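Local atomic coordinates of octenoyl-CoA reductase/carboxylase (Streptomyces sp., PDB entry 4A0S), a protein that reductively carboxylates 2-octenoyl-CoA with NADPH, probably to supply an unusual extender unit for cinnabaramide polyketide biosynthesis. Residues S1-A6 / E17-P22; R5-G10 / L412-E417; P62-V67 / V178-Q183; H136-P141 / L185-H190. All blocks are in the same frame, centred on the assembly; numbering follows the deposited sequence.

Contact 1: residues S1-A6 / E17-P22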
loop_
_atom_site.group_PDB
_atom_site.type_symbol
_atom_site.label_atom_id
_atom_site.label_comp_id
_atom_site.label_asym_id
_atom_site.label_seq_id
_atom_site.Cartn_x
_atom_site.Cartn_y
_atom_site.Cartn_z
ATOM N N SER A 1 11.361 21.677 -45.042
ATOM C CA SER A 1 12.394 22.620 -44.530
ATOM C C SER A 1 13.731 21.918 -44.289
ATOM O O SER A 1 13.791 20.690 -44.184
ATOM C CB SER A 1 11.913 23.254 -43.234
ATOM O OG SER A 1 11.917 22.298 -42.189
ATOM N N SER A 2 14.806 22.701 -44.198
ATOM C CA SER A 2 16.122 22.131 -43.921
ATOM C C SER A 2 16.097 21.313 -42.623
ATOM O O SER A 2 16.732 20.269 -42.541
ATOM C CB SER A 2 17.220 23.200 -43.908
ATOM O OG SER A 2 16.973 24.175 -42.917
ATOM N N LEU A 3 15.341 21.766 -41.630
ATOM C CA LEU A 3 15.229 20.996 -40.392
ATOM C C LEU A 3 14.528 19.658 -40.587
ATOM O O LEU A 3 14.988 18.633 -40.072
ATOM C CB LEU A 3 14.562 21.804 -39.284
ATOM C CG LEU A 3 14.442 21.133 -37.908
ATOM C CD1 LEU A 3 15.776 20.602 -37.377
ATOM C CD2 LEU A 3 13.788 22.106 -36.913
ATOM N N SER A 4 13.417 19.648 -41.310
ATOM C CA SER A 4 12.707 18.380 -41.507
ATOM C C SER A 4 13.531 17.440 -42.375
ATOM O O SER A 4 13.547 16.245 -42.129
ATOM C CB SER A 4 11.304 18.584 -42.083
ATOM O OG SER A 4 11.358 19.102 -43.398
ATOM N N ARG A 5 14.225 17.990 -43.371
ATOM C CA ARG A 5 15.111 17.196 -44.229
ATOM C C ARG A 5 16.230 16.572 -43.394
ATOM O O ARG A 5 16.489 15.380 -43.511
ATOM C CB ARG A 5 15.685 18.033 -45.376
ATOM C CG ARG A 5 14.656 18.412 -46.449
ATOM C CD ARG A 5 15.253 19.266 -47.577
ATOM N NE ARG A 5 14.506 20.522 -47.698
ATOM C CZ ARG A 5 15.015 21.734 -47.472
ATOM N NH1 ARG A 5 16.299 21.879 -47.156
ATOM N NH2 ARG A 5 14.242 22.814 -47.590
ATOM N N ALA A 6 16.871 17.372 -42.543
ATOM C CA ALA A 6 17.919 16.878 -41.642
ATOM C C ALA A 6 17.415 15.709 -40.791
ATOM O O ALA A 6 18.054 14.663 -40.719
ATOM C CB ALA A 6 18.435 18.005 -40.741
ATOM N N GLU A 17 20.809 20.821 -35.115
ATOM C CA GLU A 17 20.863 22.128 -34.434
ATOM C C GLU A 17 21.168 23.270 -35.392
ATOM O O GLU A 17 20.696 24.395 -35.181
ATOM C CB GLU A 17 21.931 22.164 -33.344
ATOM C CG GLU A 17 21.863 21.086 -32.318
ATOM C CD GLU A 17 22.783 21.384 -31.142
ATOM O OE1 GLU A 17 22.541 22.385 -30.431
ATOM O OE2 GLU A 17 23.754 20.631 -30.942
ATOM N N ALA A 18 21.973 22.988 -36.421
ATOM C CA ALA A 18 22.360 23.998 -37.408
ATOM C C ALA A 18 21.205 24.345 -38.341
ATOM O O ALA A 18 21.155 25.458 -38.887
ATOM C CB ALA A 18 23.557 23.540 -38.211
ATOM N N ALA A 19 20.293 23.390 -38.536
ATOM C CA ALA A 19 19.133 23.601 -39.400
ATOM C C ALA A 19 18.120 24.480 -38.672
ATOM O O ALA A 19 17.679 24.127 -37.576
ATOM C CB ALA A 19 18.512 22.274 -39.785
ATOM N N PRO A 20 17.748 25.628 -39.267
ATOM C CA PRO A 20 16.877 26.539 -38.521
ATOM C C PRO A 20 15.508 25.941 -38.206
ATOM O O PRO A 20 14.999 25.093 -38.958
ATOM C CB PRO A 20 16.737 27.757 -39.452
ATOM C CG PRO A 20 17.146 27.281 -40.798
ATOM C CD PRO A 20 18.145 26.182 -40.574
ATOM N N VAL A 21 14.926 26.380 -37.092
ATOM C CA VAL A 21 13.547 26.043 -36.772
ATOM C C VAL A 21 12.650 26.859 -37.686
ATOM O O VAL A 21 12.843 28.069 -37.804
ATOM C CB VAL A 21 13.179 26.342 -35.290
ATOM C CG1 VAL A 21 11.840 25.701 -34.946
ATOM C CG2 VAL A 21 14.255 25.849 -34.343
ATOM N N PRO A 22 11.687 26.197 -38.350
ATOM C CA PRO A 22 10.708 26.893 -39.177
ATOM C C PRO A 22 9.822 27.807 -38.341
ATOM O O PRO A 22 9.526 27.494 -37.191
ATOM C CB PRO A 22 9.847 25.763 -39.746
ATOM C CG PRO A 22 10.580 24.522 -39.500
ATOM C CD PRO A 22 11.498 24.736 -38.367
HETATM O O HOH W 1 14.704 24.687 -41.504
#
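The backbones of L3 and A19 come nearest where the chain leaves helix 13-18, their CA atoms 4.8 Å apart, and A19-P22 then runs on extended past the first turn of helix 2-8. The arrangement is an N-terminal helical hairpin: two short helices joined by a brief linker, with the extended loop that leaves the second folded back on the start of the first. A19 presents its methyl group to the helix, CB lying 3.6 Å from L3 CA. L3 makes the largest single contribution, its CB resting closely on P20 O. With CG anti to the backbone N (chi1 -177°), its branch reaches beyond A19, and CD2 meets P22 CD at 3.8 Å, the two side chains crossing at about a right angle. Y176 and V122 cover the same leucine from the large sheet of the catalytic domain. At the helix start S1 OG accepts from S4 N at 3.2 Å, an ST motif. S2 OG lies against P20 CD at 3.3 Å. No direct hydrogen bond joins the segments; one water does so instead, accepting from L3 N at 3.0 Å, donating to P20 O at 2.6 Å and bonded also to S2 OG at 2.7 Å.

Contact 2: residues R5-G10 / L412-E417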
loop_
_atom_site.group_PDB
_atom_site.type_symbol
_atom_site.label_atom_id
_atom_site.label_comp_id
_atom_site.label_asym_id
_atom_site.label_seq_id
_atom_site.Cartn_x
_atom_site.Cartn_y
_atom_site.Cartn_z
ATOM N N ARG A 5 14.225 17.990 -43.371
ATOM C CA ARG A 5 15.111 17.196 -44.229
ATOM C C ARG A 5 16.230 16.572 -43.394
ATOM O O ARG A 5 16.489 15.380 -43.511
ATOM C CB ARG A 5 15.685 18.033 -45.376
ATOM C CG ARG A 5 14.656 18.412 -46.449
ATOM C CD ARG A 5 15.253 19.266 -47.577
ATOM N NE ARG A 5 14.506 20.522 -47.698
ATOM C CZ ARG A 5 15.015 21.734 -47.472
ATOM N NH1 ARG A 5 16.299 21.879 -47.156
ATOM N NH2 ARG A 5 14.242 22.814 -47.590
ATOM N N ALA A 6 16.871 17.372 -42.543
ATOM C CA ALA A 6 17.919 16.878 -41.642
ATOM C C ALA A 6 17.415 15.709 -40.791
ATOM O O ALA A 6 18.054 14.663 -40.719
ATOM C CB ALA A 6 18.435 18.005 -40.741
ATOM N N VAL A 7 16.249 15.891 -40.183
ATOM C CA VAL A 7 15.626 14.862 -39.344
ATOM C C VAL A 7 15.357 13.610 -40.163
ATOM O O VAL A 7 15.759 12.514 -39.785
ATOM C CB VAL A 7 14.298 15.385 -38.758
ATOM C CG1 VAL A 7 13.546 14.281 -38.059
ATOM C CG2 VAL A 7 14.573 16.529 -37.817
ATOM N N LEU A 8 14.696 13.795 -41.299
ATOM C CA LEU A 8 14.336 12.695 -42.188
ATOM C C LEU A 8 15.568 12.034 -42.786
ATOM O O LEU A 8 15.549 10.843 -43.069
ATOM C CB LEU A 8 13.390 13.172 -43.295
ATOM C CG LEU A 8 11.980 13.534 -42.800
ATOM C CD1 LEU A 8 11.066 13.913 -43.962
ATOM C CD2 LEU A 8 11.357 12.403 -41.950
ATOM N N ASP A 9 16.641 12.800 -42.951
ATOM C CA ASP A 9 17.872 12.254 -43.508
ATOM C C ASP A 9 18.697 11.532 -42.442
ATOM O O ASP A 9 19.729 10.935 -42.745
ATOM C CB ASP A 9 18.677 13.341 -44.234
ATOM C CG ASP A 9 17.958 13.869 -45.483
ATOM O OD1 ASP A 9 16.914 13.296 -45.873
ATOM O OD2 ASP A 9 18.427 14.870 -46.075
ATOM N N GLY A 10 18.209 11.559 -41.203
ATOM C CA GLY A 10 18.926 10.992 -40.066
ATOM C C GLY A 10 20.237 11.712 -39.821
ATOM O O GLY A 10 21.262 11.075 -39.565
ATOM N N LEU A 412 1.121 9.072 -39.377
ATOM C CA LEU A 412 2.432 9.545 -39.755
ATOM C C LEU A 412 2.331 11.054 -39.778
ATOM O O LEU A 412 1.322 11.613 -40.209
ATOM C CB LEU A 412 2.843 9.029 -41.136
ATOM C CG LEU A 412 2.901 7.517 -41.304
ATOM C CD1 LEU A 412 3.070 7.134 -42.794
ATOM C CD2 LEU A 412 3.971 6.887 -40.404
ATOM N N CYS A 413 3.359 11.716 -39.278
ATOM C CA CYS A 413 3.356 13.153 -39.291
ATOM C C CYS A 413 4.441 13.571 -40.237
ATOM O O CYS A 413 4.196 13.711 -41.440
ATOM C CB CYS A 413 3.558 13.687 -37.880
ATOM S SG CYS A 413 2.173 13.203 -36.852
ATOM N N MET A 414 5.645 13.724 -39.721
ATOM C CA MET A 414 6.761 14.018 -40.578
ATOM C C MET A 414 7.257 12.772 -41.311
ATOM O O MET A 414 7.801 12.894 -42.397
ATOM C CB MET A 414 7.884 14.675 -39.794
ATOM C CG MET A 414 8.860 15.441 -40.657
ATOM S SD MET A 414 10.121 16.120 -39.591
ATOM C CE MET A 414 9.302 17.640 -39.086
ATOM N N ALA A 415 7.073 11.579 -40.740
ATOM C CA ALA A 415 7.537 10.352 -41.408
ATOM C C ALA A 415 6.857 10.241 -42.779
ATOM O O ALA A 415 5.632 10.226 -42.849
ATOM C CB ALA A 415 7.246 9.130 -40.568
ATOM N N PRO A 416 7.656 10.206 -43.867
ATOM C CA PRO A 416 7.081 10.256 -45.214
ATOM C C PRO A 416 6.464 8.929 -45.647
ATOM O O PRO A 416 5.741 8.860 -46.637
ATOM C CB PRO A 416 8.286 10.627 -46.104
ATOM C CG PRO A 416 9.470 10.114 -45.370
ATOM C CD PRO A 416 9.134 10.238 -43.891
ATOM N N GLU A 417 6.765 7.872 -44.923
ATOM C CA GLU A 417 6.242 6.566 -45.283
ATOM C C GLU A 417 6.297 5.663 -44.072
ATOM O O GLU A 417 7.019 5.945 -43.113
ATOM C CB GLU A 417 7.046 5.972 -46.456
ATOM C CG GLU A 417 8.499 5.661 -46.114
ATOM C CD GLU A 417 9.454 5.887 -47.284
ATOM O OE1 GLU A 417 9.020 5.810 -48.440
ATOM O OE2 GLU A 417 10.645 6.161 -47.037
#
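The methyl end of L8 points at the CD corner of the P416 ring, L8 CD2 meeting P416 CD at 3.7 Å, while V7 and M414 cross at about a right angle one residue back along the helix. L8 sends both methyls across: with CG beside the backbone N and anti to the carbonyl carbon (chi1 -70°), the isopropyl end lies against M414 O and the P416 ring. There CD2 is 3.6 Å from M414 O and 4.1 Å from M414 CG. M414 stretches out as far as SD and then bends at its last torsion (chi3 -85°). Its sulfur faces V7 CG1 at 4.2 Å, a loose contact. V7 also packs on A68, V120 and V122, so helix 2-8 lies on the sheet that holds strands 64-73 and 117-124. The loop after strand 408-412 is tied to the same sheet through backbone bonds of M414 to V69 and of A415 to M70. Beyond L8 the helix ends in a Schellman motif, G10 taking positive phi and G10 N bonding V7 O at 3.0 Å. An alanine in place of L8 is likely to open a gap beside P416 CD and M414 CG, weakening the hold of the helix end on this loop. These two segments meet by van der Waals packing, without a hydrogen bond or salt bridge.

Contact 3: residues P62-V67 / V178-Q183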
loop_
_atom_site.group_PDB
_atom_site.type_symbol
_atom_site.label_atom_id
_atom_site.label_comp_id
_atom_site.label_asym_id
_atom_site.label_seq_id
_atom_site.Cartn_x
_atom_site.Cartn_y
_atom_site.Cartn_z
ATOM N N PRO A 62 12.171 26.852 -21.191
ATOM C CA PRO A 62 13.478 26.259 -20.903
ATOM C C PRO A 62 13.435 24.774 -20.545
ATOM O O PRO A 62 14.456 24.090 -20.648
ATOM C CB PRO A 62 13.998 27.077 -19.717
ATOM C CG PRO A 62 12.777 27.721 -19.134
ATOM C CD PRO A 62 11.837 27.942 -20.263
ATOM N N ASP A 63 12.270 24.282 -20.143
ATOM C CA ASP A 63 12.150 22.897 -19.712
ATOM C C ASP A 63 11.500 22.092 -20.843
ATOM O O ASP A 63 11.108 20.945 -20.658
ATOM C CB ASP A 63 11.283 22.817 -18.470
ATOM C CG ASP A 63 9.857 23.270 -18.734
ATOM O OD1 ASP A 63 9.646 24.140 -19.623
ATOM O OD2 ASP A 63 8.933 22.748 -18.069
ATOM N N GLU A 64 11.404 22.700 -22.016
ATOM C CA GLU A 64 10.701 22.059 -23.116
ATOM C C GLU A 64 11.619 21.576 -24.205
ATOM O O GLU A 64 12.753 22.019 -24.323
ATOM C CB GLU A 64 9.688 23.008 -23.717
ATOM C CG GLU A 64 8.400 23.081 -22.940
ATOM C CD GLU A 64 7.530 24.230 -23.403
ATOM O OE1 GLU A 64 7.907 24.927 -24.368
ATOM O OE2 GLU A 64 6.464 24.456 -22.796
ATOM N N VAL A 65 11.084 20.687 -25.033
ATOM C CA VAL A 65 11.828 20.115 -26.122
ATOM C C VAL A 65 10.956 20.204 -27.348
ATOM O O VAL A 65 9.753 19.976 -27.274
ATOM C CB VAL A 65 12.182 18.647 -25.823
ATOM C CG1 VAL A 65 12.846 18.026 -26.990
ATOM C CG2 VAL A 65 13.106 18.567 -24.591
ATOM N N LEU A 66 11.566 20.600 -28.461
ATOM C CA LEU A 66 10.842 20.642 -29.705
ATOM C C LEU A 66 11.156 19.335 -30.360
ATOM O O LEU A 66 12.316 19.010 -30.563
ATOM C CB LEU A 66 11.307 21.799 -30.563
ATOM C CG LEU A 66 10.578 21.945 -31.892
ATOM C CD1 LEU A 66 9.077 22.266 -31.702
ATOM C CD2 LEU A 66 11.302 23.057 -32.621
ATOM N N VAL A 67 10.115 18.590 -30.684
ATOM C CA VAL A 67 10.260 17.288 -31.297
ATOM C C VAL A 67 9.780 17.419 -32.731
ATOM O O VAL A 67 8.716 17.983 -32.949
ATOM C CB VAL A 67 9.370 16.251 -30.565
ATOM C CG1 VAL A 67 9.369 14.901 -31.279
ATOM C CG2 VAL A 67 9.821 16.106 -29.128
ATOM N N VAL A 178 5.678 20.429 -29.137
ATOM C CA VAL A 178 6.404 21.056 -28.041
ATOM C C VAL A 178 6.008 20.305 -26.778
ATOM O O VAL A 178 4.822 20.148 -26.459
ATOM C CB VAL A 178 6.098 22.558 -27.912
ATOM C CG1 VAL A 178 6.710 23.132 -26.625
ATOM C CG2 VAL A 178 6.623 23.308 -29.135
ATOM N N VAL A 179 7.015 19.803 -26.081
ATOM C CA VAL A 179 6.748 18.965 -24.934
ATOM C C VAL A 179 7.637 19.374 -23.794
ATOM O O VAL A 179 8.719 19.892 -24.009
ATOM C CB VAL A 179 6.986 17.473 -25.258
ATOM C CG1 VAL A 179 6.274 17.092 -26.546
ATOM C CG2 VAL A 179 8.488 17.144 -25.397
ATOM N N ARG A 180 7.183 19.126 -22.575
ATOM C CA ARG A 180 8.075 19.243 -21.443
ATOM C C ARG A 180 9.022 18.048 -21.470
ATOM O O ARG A 180 8.647 16.962 -21.886
ATOM C CB ARG A 180 7.299 19.300 -20.133
ATOM C CG ARG A 180 6.394 20.508 -20.059
ATOM C CD ARG A 180 6.051 20.857 -18.619
ATOM N NE ARG A 180 5.679 22.273 -18.546
ATOM C CZ ARG A 180 4.893 22.797 -17.610
ATOM N NH1 ARG A 180 4.397 22.028 -16.656
ATOM N NH2 ARG A 180 4.607 24.088 -17.611
ATOM N N ALA A 181 10.252 18.272 -21.031
ATOM C CA ALA A 181 11.259 17.235 -21.058
ATOM C C ALA A 181 10.783 15.995 -20.288
ATOM O O ALA A 181 11.191 14.878 -20.589
ATOM C CB ALA A 181 12.548 17.762 -20.500
ATOM N N SER A 182 9.904 16.197 -19.315
ATOM C CA SER A 182 9.402 15.084 -18.515
ATOM C C SER A 182 8.264 14.338 -19.205
ATOM O O SER A 182 7.612 13.482 -18.587
ATOM C CB SER A 182 8.946 15.574 -17.147
ATOM O OG SER A 182 7.943 16.553 -17.306
ATOM N N GLN A 183 8.038 14.662 -20.481
ATOM C CA GLN A 183 7.139 13.881 -21.329
ATOM C C GLN A 183 7.909 12.912 -22.209
ATOM O O GLN A 183 7.313 12.082 -22.890
ATOM C CB GLN A 183 6.321 14.794 -22.239
ATOM C CG GLN A 183 5.366 15.712 -21.520
ATOM C CD GLN A 183 4.638 16.587 -22.509
ATOM O OE1 GLN A 183 4.879 17.786 -22.589
ATOM N NE2 GLN A 183 3.780 15.970 -23.317
HETATM O O HOH W 2 6.704 24.286 -20.259
#
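Strands 64-73 and 176-180 pair antiparallel in the sheet of the GroES-like domain, the catalytic domain of the medium-chain dehydrogenase fold. V65 and V179 form the hydrogen-bonded pair, V65 N donating to V179 O at 2.7 Å and V179 N to V65 O at 3.0 Å. Two residues on, A181 N donates to D63 O at 2.8 Å, holding the 3-10 turn of 181-183 to the strand start. On one face V65 CB and V67 CG2 both meet V179 CG2; on the other, L66 CD1 lies 3.7 Å from V178 CG2. E64 OE1 comes within 3.1 Å of V178 CG1. A water at the edge of the R180 guanidinium, in its plane, accepts from NE at 2.8 Å and donates to D63 OD1 and E64 OE2, the latter also salt-bridged to R105. D63 holds CG between the backbone N and the carbonyl carbon (chi1 64°), which brings OD2 to 3.3 Å from R180 NE, well out of the guanidinium plane. That salt bridge is therefore one of charge alone, while the water carries the directed bonds. D63 OD2 also makes a long, weak ion pair with R129 of a neighbouring subunit, so the carboxylate may sit between two positive groups at the interface.

Contact 4: residues H136-P141 / L185-H190. With CO8 (octanoyl-coenzyme A), chain E.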
loop_
_atom_site.group_PDB
_atom_site.type_symbol
_atom_site.label_atom_id
_atom_site.label_comp_id
_atom_site.label_asym_id
_atom_site.label_seq_id
_atom_site.Cartn_x
_atom_site.Cartn_y
_atom_site.Cartn_z
ATOM N N HIS A 136 15.955 9.900 -30.557
ATOM C CA HIS A 136 14.688 9.285 -30.893
ATOM C C HIS A 136 13.883 9.140 -29.625
ATOM O O HIS A 136 14.334 8.532 -28.649
ATOM C CB HIS A 136 14.916 7.928 -31.539
ATOM C CG HIS A 136 15.394 8.018 -32.954
ATOM N ND1 HIS A 136 15.337 6.952 -33.824
ATOM C CD2 HIS A 136 15.891 9.061 -33.666
ATOM C CE1 HIS A 136 15.814 7.323 -35.000
ATOM N NE2 HIS A 136 16.148 8.600 -34.933
ATOM N N VAL A 137 12.702 9.727 -29.638
ATOM C CA VAL A 137 11.870 9.774 -28.456
ATOM C C VAL A 137 10.446 9.359 -28.743
ATOM O O VAL A 137 9.973 9.393 -29.876
ATOM C CB VAL A 137 11.826 11.195 -27.847
ATOM C CG1 VAL A 137 13.222 11.621 -27.377
ATOM C CG2 VAL A 137 11.260 12.190 -28.844
ATOM N N ILE A 138 9.769 8.950 -27.692
ATOM C CA ILE A 138 8.342 8.965 -27.717
ATOM C C ILE A 138 7.979 10.056 -26.750
ATOM O O ILE A 138 8.774 10.417 -25.879
ATOM C CB ILE A 138 7.739 7.630 -27.335
ATOM C CG1 ILE A 138 8.375 7.127 -26.036
ATOM C CG2 ILE A 138 7.912 6.654 -28.494
ATOM C CD1 ILE A 138 7.618 5.995 -25.363
ATOM N N VAL A 139 6.809 10.624 -26.949
ATOM C CA VAL A 139 6.294 11.600 -26.039
ATOM C C VAL A 139 5.048 10.964 -25.479
ATOM O O VAL A 139 4.225 10.427 -26.239
ATOM C CB VAL A 139 5.938 12.906 -26.743
ATOM C CG1 VAL A 139 5.189 13.831 -25.788
ATOM C CG2 VAL A 139 7.192 13.559 -27.325
ATOM N N HIS A 140 4.930 10.996 -24.156
ATOM C CA HIS A 140 3.689 10.633 -23.492
ATOM C C HIS A 140 2.991 11.909 -23.017
ATOM O O HIS A 140 3.603 12.965 -22.971
ATOM C CB HIS A 140 3.929 9.633 -22.356
ATOM C CG HIS A 140 4.690 10.195 -21.201
ATOM N ND1 HIS A 140 4.108 11.005 -20.253
ATOM C CD2 HIS A 140 5.981 10.044 -20.828
ATOM C CE1 HIS A 140 5.009 11.338 -19.346
ATOM N NE2 HIS A 140 6.158 10.777 -19.679
ATOM N N PRO A 141 1.693 11.809 -22.697
ATOM C CA PRO A 141 0.863 13.009 -22.575
ATOM C C PRO A 141 0.911 13.768 -21.247
ATOM O O PRO A 141 0.307 14.829 -21.155
ATOM C CB PRO A 141 -0.558 12.469 -22.790
ATOM C CG PRO A 141 -0.476 11.047 -22.312
ATOM C CD PRO A 141 0.879 10.596 -22.819
ATOM N N LEU A 185 10.582 9.983 -23.425
ATOM C CA LEU A 185 11.239 8.719 -23.162
ATOM C C LEU A 185 11.950 8.285 -24.434
ATOM O O LEU A 185 11.525 8.656 -25.528
ATOM C CB LEU A 185 10.225 7.665 -22.741
ATOM C CG LEU A 185 9.543 7.916 -21.397
ATOM C CD1 LEU A 185 8.385 6.931 -21.196
ATOM C CD2 LEU A 185 10.586 7.882 -20.255
ATOM N N PRO A 186 13.026 7.503 -24.293
ATOM C CA PRO A 186 13.646 6.986 -25.506
ATOM C C PRO A 186 12.675 6.090 -26.249
ATOM O O PRO A 186 12.013 5.225 -25.654
ATOM C CB PRO A 186 14.843 6.179 -24.993
ATOM C CG PRO A 186 14.584 5.923 -23.569
ATOM C CD PRO A 186 13.733 7.063 -23.067
ATOM N N LYS A 187 12.553 6.342 -27.536
ATOM C CA LYS A 187 11.735 5.507 -28.389
ATOM C C LYS A 187 12.288 4.090 -28.378
ATOM O O LYS A 187 13.495 3.898 -28.516
ATOM C CB LYS A 187 11.764 6.057 -29.808
ATOM C CG LYS A 187 11.095 5.166 -30.830
ATOM C CD LYS A 187 11.433 5.661 -32.210
ATOM C CE LYS A 187 11.260 4.553 -33.249
ATOM N NZ LYS A 187 12.307 3.484 -33.115
ATOM N N PRO A 188 11.405 3.089 -28.202
ATOM C CA PRO A 188 11.811 1.697 -28.328
ATOM C C PRO A 188 12.463 1.508 -29.695
ATOM O O PRO A 188 11.828 1.741 -30.724
ATOM C CB PRO A 188 10.486 0.953 -28.262
ATOM C CG PRO A 188 9.648 1.804 -27.401
ATOM C CD PRO A 188 9.991 3.209 -27.810
ATOM N N ALA A 189 13.738 1.142 -29.697
ATOM C CA ALA A 189 14.544 1.163 -30.925
ATOM C C ALA A 189 14.055 0.214 -32.048
ATOM O O ALA A 189 14.253 0.483 -33.234
ATOM C CB ALA A 189 16.006 0.909 -30.591
ATOM N N HIS A 190 13.414 -0.882 -31.671
ATOM C CA HIS A 190 13.037 -1.901 -32.625
ATOM C C HIS A 190 11.715 -1.578 -33.300
ATOM O O HIS A 190 11.231 -2.354 -34.106
ATOM C CB HIS A 190 12.897 -3.222 -31.897
ATOM C CG HIS A 190 11.811 -3.206 -30.868
ATOM N ND1 HIS A 190 11.971 -2.619 -29.630
ATOM C CD2 HIS A 190 10.539 -3.662 -30.909
ATOM C CE1 HIS A 190 10.852 -2.742 -28.942
ATOM N NE2 HIS A 190 9.968 -3.378 -29.691
HETATM N N1A CO8 E . -17.930 26.270 -24.223
HETATM C C2A CO8 E . -17.041 26.992 -23.538
HETATM N N3A CO8 E . -16.805 26.755 -22.253
HETATM C C4A CO8 E . -17.472 25.762 -21.623
HETATM C C5A CO8 E . -18.404 24.984 -22.300
HETATM C C6A CO8 E . -18.629 25.263 -23.645
HETATM N N6A CO8 E . -19.509 24.537 -24.342
HETATM N N7A CO8 E . -18.897 24.090 -21.442
HETATM C C8A CO8 E . -18.302 24.297 -20.264
HETATM N N9A CO8 E . -17.436 25.317 -20.375
HETATM C C1B CO8 E . -16.554 25.904 -19.330
HETATM C C2B CO8 E . -17.351 26.785 -18.363
HETATM O O2B CO8 E . -16.577 27.954 -18.009
HETATM C C3B CO8 E . -17.504 25.847 -17.168
HETATM O O3B CO8 E . -17.673 26.585 -15.967
HETATM P P3B CO8 E . -19.187 26.668 -15.399
HETATM O O7A CO8 E . -19.495 28.250 -15.164
HETATM O O8A CO8 E . -20.252 26.287 -16.595
HETATM O O9A CO8 E . -19.383 25.812 -14.211
HETATM C C4B CO8 E . -16.188 25.078 -17.156
HETATM O O4B CO8 E . -15.904 24.854 -18.545
HETATM C C5B CO8 E . -16.352 23.664 -16.586
HETATM O O5B CO8 E . -15.109 22.945 -16.727
HETATM P P1A CO8 E . -13.842 23.316 -15.751
HETATM O O1A CO8 E . -12.618 22.291 -16.196
HETATM O O2A CO8 E . -13.366 24.731 -15.862
HETATM O O3A CO8 E . -14.370 23.064 -14.213
HETATM P P2A CO8 E . -14.303 21.698 -13.306
HETATM O O4A CO8 E . -15.657 21.644 -12.461
HETATM O O5A CO8 E . -13.088 21.598 -12.432
HETATM O O6A CO8 E . -14.405 20.441 -14.344
HETATM C CBP CO8 E . -13.799 18.270 -15.330
HETATM C CCP CO8 E . -13.614 19.251 -14.148
HETATM C CDP CO8 E . -15.226 17.710 -15.204
HETATM C CEP CO8 E . -12.803 17.126 -15.136
HETATM C CAP CO8 E . -13.570 19.021 -16.686
HETATM O OAP CO8 E . -12.319 19.781 -16.723
HETATM C C9P CO8 E . -13.697 18.118 -17.944
HETATM O O9P CO8 E . -14.820 17.759 -18.318
HETATM N N8P CO8 E . -12.551 17.805 -18.591
HETATM C C7P CO8 E . -12.536 17.022 -19.863
HETATM C C6P CO8 E . -12.154 15.523 -19.714
HETATM C C5P CO8 E . -13.080 14.681 -20.626
HETATM O O5P CO8 E . -14.292 14.674 -20.426
HETATM N N4P CO8 E . -12.605 14.083 -21.716
HETATM C C3P CO8 E . -11.233 13.789 -22.113
HETATM C C2P CO8 E . -11.209 12.258 -21.992
HETATM S S1P CO8 E . -9.920 11.685 -20.824
HETATM C "C1'" CO8 E . -8.752 11.166 -21.989
HETATM O "O1'" CO8 E . -9.060 10.773 -23.129
HETATM C "C2'" CO8 E . -7.451 11.258 -21.543
HETATM C "C3'" CO8 E . -6.367 10.881 -22.301
HETATM C "C4'" CO8 E . -5.084 10.976 -21.748
HETATM C "C5'" CO8 E . -4.954 11.844 -20.506
HETATM C "C6'" CO8 E . -3.438 11.904 -20.220
HETATM C "C7'" CO8 E . -3.211 12.525 -18.870
HETATM C "C8'" CO8 E . -1.700 12.695 -18.685
HETATM O O HOH W 3 14.799 4.548 -32.701
#
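The H136 ring has a water in its plane, at the edge, 2.7 Å from ND1; the same water accepts from K187 NZ. W193 meets the H136 ring with planes at about 55° and makes a cation-pi contact with K187. L185 CD1 lies 4.0 Å from H140 CD2, oblique to the ring; H140 NE2 is hydrogen-bonded to H365 ND1. Between these rings, strands 136-139 and 184-186 make a short antiparallel ladder in the GroES-like domain. Its hydrogen-bonded pair joins I138 N to L185 O (2.8 Å) and L185 N to I138 O (3.1 Å). Farther along, K187 N donates to H136 O at 3.0 Å, nearly straight (169°) but from above the carbonyl plane. I138 holds CG1 between the backbone N and the carbonyl carbon (chi1 50°), which lays it against L185 CB at 3.8 Å while CG2 faces the ring of P188. With an alanine here, L185 CB and the P188 ring would probably lose the branches that touch them, opening a gap beside N372. K187 NZ shares its protons among the water and the carbonyls of P188, L191 and G421. Past the strand, P141 borders the acyl pocket, its CG 3.7 Å from C6' of octanoyl-CoA.

Contacts 1 and 2 share helix 2-8 and touch through S4 and M414, their centres 11 Å apart. Contact 1 closes first along the chain; contacts 3 and 4 are nested inside the long loop that contact 2 closes, and their segments alternate. Contacts 3 and 4, centred 13 Å apart, belong to one sheet of the GroES-like domain: strands 176-180 and 184-186 are consecutive, and Q183 O probably accepts from H140 N where they meet. V21 of contact 1 packs on L66 of contact 3. The N-terminal hairpin and the loop after strand 408-412 thus lie against the catalytic-domain sheet, whose contact 4 end reaches the octanoyl-CoA pocket.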